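PDB 2EWC: translation initiation inhibitor, which is of unknown function, belongs to the conserved YjgF family, and is only putatively an inhibitor of translation initiation. Local coordinates for residues M66-R71 and P92-I97. Sequence-based numbering, arbitrary orientation.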
loop_
_atom_site.group_PDB
_atom_site.type_symbol
_atom_site.label_atom_id
_atom_site.label_comp_id
_atom_site.label_asym_id
_atom_site.label_seq_id
_atom_site.Cartn_x
_atom_site.Cartn_y
_atom_site.Cartn_z
HETATM N N MSE B 66 -17.280 13.108 25.836
HETATM C CA MSE B 66 -17.888 14.396 25.499
HETATM C C MSE B 66 -18.272 14.364 24.038
HETATM O O MSE B 66 -17.468 13.967 23.211
HETATM C CB MSE B 66 -16.857 15.502 25.696
HETATM C CG MSE B 66 -17.310 16.677 26.542
HETATM SE SE MSE B 66 -15.977 17.778 27.116
HETATM C CE MSE B 66 -14.895 17.807 25.719
ATOM N N ASP B 67 -19.503 14.759 23.719
ATOM C CA ASP B 67 -19.912 14.957 22.329
ATOM C C ASP B 67 -19.965 16.468 22.100
ATOM O O ASP B 67 -20.602 17.168 22.879
ATOM C CB ASP B 67 -21.288 14.332 22.070
ATOM C CG ASP B 67 -21.217 12.836 21.848
ATOM O OD1 ASP B 67 -20.097 12.298 21.760
ATOM O OD2 ASP B 67 -22.280 12.180 21.746
ATOM N N CYS B 68 -19.277 16.960 21.074
ATOM C CA CYS B 68 -19.231 18.409 20.819
ATOM C C CYS B 68 -19.991 18.742 19.554
ATOM O O CYS B 68 -19.715 18.173 18.493
ATOM C CB CYS B 68 -17.787 18.888 20.717
ATOM S SG CYS B 68 -16.712 18.179 22.018
ATOM N N LEU B 69 -20.972 19.634 19.660
ATOM C CA LEU B 69 -21.821 19.951 18.507
ATOM C C LEU B 69 -21.487 21.353 17.989
ATOM O O LEU B 69 -21.588 22.322 18.731
ATOM C CB LEU B 69 -23.316 19.870 18.873
ATOM C CG LEU B 69 -23.937 18.562 19.406
ATOM C CD1 LEU B 69 -25.468 18.694 19.590
ATOM C CD2 LEU B 69 -23.645 17.385 18.517
ATOM N N PHE B 70 -21.138 21.462 16.710
ATOM C CA PHE B 70 -20.716 22.739 16.142
ATOM C C PHE B 70 -21.633 23.100 14.984
ATOM O O PHE B 70 -21.966 22.238 14.155
ATOM C CB PHE B 70 -19.318 22.646 15.527
ATOM C CG PHE B 70 -18.189 22.418 16.509
ATOM C CD1 PHE B 70 -17.389 23.493 16.927
ATOM C CD2 PHE B 70 -17.868 21.135 16.930
ATOM C CE1 PHE B 70 -16.342 23.305 17.806
ATOM C CE2 PHE B 70 -16.798 20.925 17.810
ATOM C CZ PHE B 70 -16.039 22.013 18.261
ATOM N N ARG B 71 -21.985 24.374 14.872
ATOM C CA ARG B 71 -22.599 24.844 13.633
ATOM C C ARG B 71 -21.562 24.783 12.479
ATOM O O ARG B 71 -21.924 24.530 11.324
ATOM C CB ARG B 71 -23.130 26.274 13.817
ATOM C CG ARG B 71 -23.896 26.829 12.628
ATOM C CD ARG B 71 -24.448 28.231 12.956
ATOM N NE ARG B 71 -25.488 28.211 13.999
ATOM C CZ ARG B 71 -26.776 27.924 13.806
ATOM N NH1 ARG B 71 -27.233 27.609 12.582
ATOM N NH2 ARG B 71 -27.620 27.981 14.846
ATOM N N PRO B 92 -11.128 13.834 28.277
ATOM C CA PRO B 92 -12.058 12.755 27.934
ATOM C C PRO B 92 -11.886 12.224 26.499
ATOM O O PRO B 92 -11.240 12.873 25.652
ATOM C CB PRO B 92 -13.418 13.417 28.078
ATOM C CG PRO B 92 -13.167 14.836 27.709
ATOM C CD PRO B 92 -11.790 15.152 28.243
ATOM N N ALA B 93 -12.427 11.028 26.250
ATOM C CA ALA B 93 -12.664 10.573 24.877
ATOM C C ALA B 93 -13.684 11.542 24.295
ATOM O O ALA B 93 -14.552 12.030 25.024
ATOM C CB ALA B 93 -13.214 9.183 24.870
ATOM N N ARG B 94 -13.588 11.849 23.005
ATOM C CA ARG B 94 -14.613 12.690 22.404
ATOM C C ARG B 94 -14.941 12.355 20.962
ATOM O O ARG B 94 -14.247 11.574 20.301
ATOM C CB ARG B 94 -14.257 14.183 22.528
ATOM C CG ARG B 94 -13.397 14.678 21.414
ATOM C CD ARG B 94 -13.326 16.202 21.358
ATOM N NE ARG B 94 -12.132 16.663 22.057
ATOM C CZ ARG B 94 -10.995 17.043 21.476
ATOM N NH1 ARG B 94 -10.851 17.062 20.155
ATOM N NH2 ARG B 94 -9.993 17.422 22.243
ATOM N N LYS B 95 -16.009 12.975 20.483
ATOM C CA LYS B 95 -16.234 13.104 19.059
ATOM C C LYS B 95 -16.860 14.472 18.801
ATOM O O LYS B 95 -17.446 15.067 19.714
ATOM C CB LYS B 95 -17.122 11.965 18.534
ATOM C CG LYS B 95 -18.518 11.965 19.030
ATOM C CD LYS B 95 -19.372 11.095 18.073
ATOM C CE LYS B 95 -20.775 10.872 18.597
ATOM N NZ LYS B 95 -20.699 10.161 19.916
ATOM N N SER B 96 -16.720 14.966 17.576
ATOM C CA SER B 96 -17.290 16.256 17.187
ATOM C C SER B 96 -18.227 16.048 15.982
ATOM O O SER B 96 -17.984 15.187 15.135
ATOM C CB SER B 96 -16.168 17.232 16.812
ATOM O OG SER B 96 -15.316 17.449 17.933
ATOM N N ILE B 97 -19.298 16.822 15.921
ATOM C CA ILE B 97 -20.332 16.684 14.881
ATOM C C ILE B 97 -20.728 18.090 14.440
ATOM O O ILE B 97 -20.810 19.008 15.260
ATOM C CB ILE B 97 -21.566 15.965 15.475
ATOM C CG1 ILE B 97 -21.265 14.499 15.702
ATOM C CG2 ILE B 97 -22.851 16.081 14.605
ATOM C CD1 ILE B 97 -22.091 13.981 16.891
HETATM O O HOH W 1 -21.637 9.839 22.757
#
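Parallel strands 63-70 and 93-98, the two ends of a beta-alpha-beta crossover through helix 76-87, pair here in the mixed sheet of the YjgF fold. The ladder of backbone bonds runs from Met66 N to Ala93 O, through Lys95 and Cys68, to Phe70 N, which meets Ile97 O at 2.9 Å with an N-H...O angle of 165°. On the face turned to helix 76-87, the bent end of selenomethionine Met66 lays CE 4.0 Å from Pro92 CG, and both side chains rest on Phe87. Cys68 SG touches Arg94 CD (4.0 Å), while the CE2 edge of the Phe70 ring reaches Ser96 OG (3.8 Å).

The other face joins subunits. Leu69 and Ile97 lie side by side, Leu69 CD2 3.9 Å from Ile97 CB. Next to them Lys95 NZ also binds Asp67 and Asp115 of a neighbouring subunit, and Asp67 OD2 takes Lys95 of another; these buried charges would largely offset one another. Asp67 OD1 also accepts a hydrogen bond from Gln65 NE2. Extended through chi2 and chi3 and turned at chi4 (-61°), Lys95 brings NZ to the syn side of Asp67 OD1, 2.9 Å away and 31° out of the carboxylate plane.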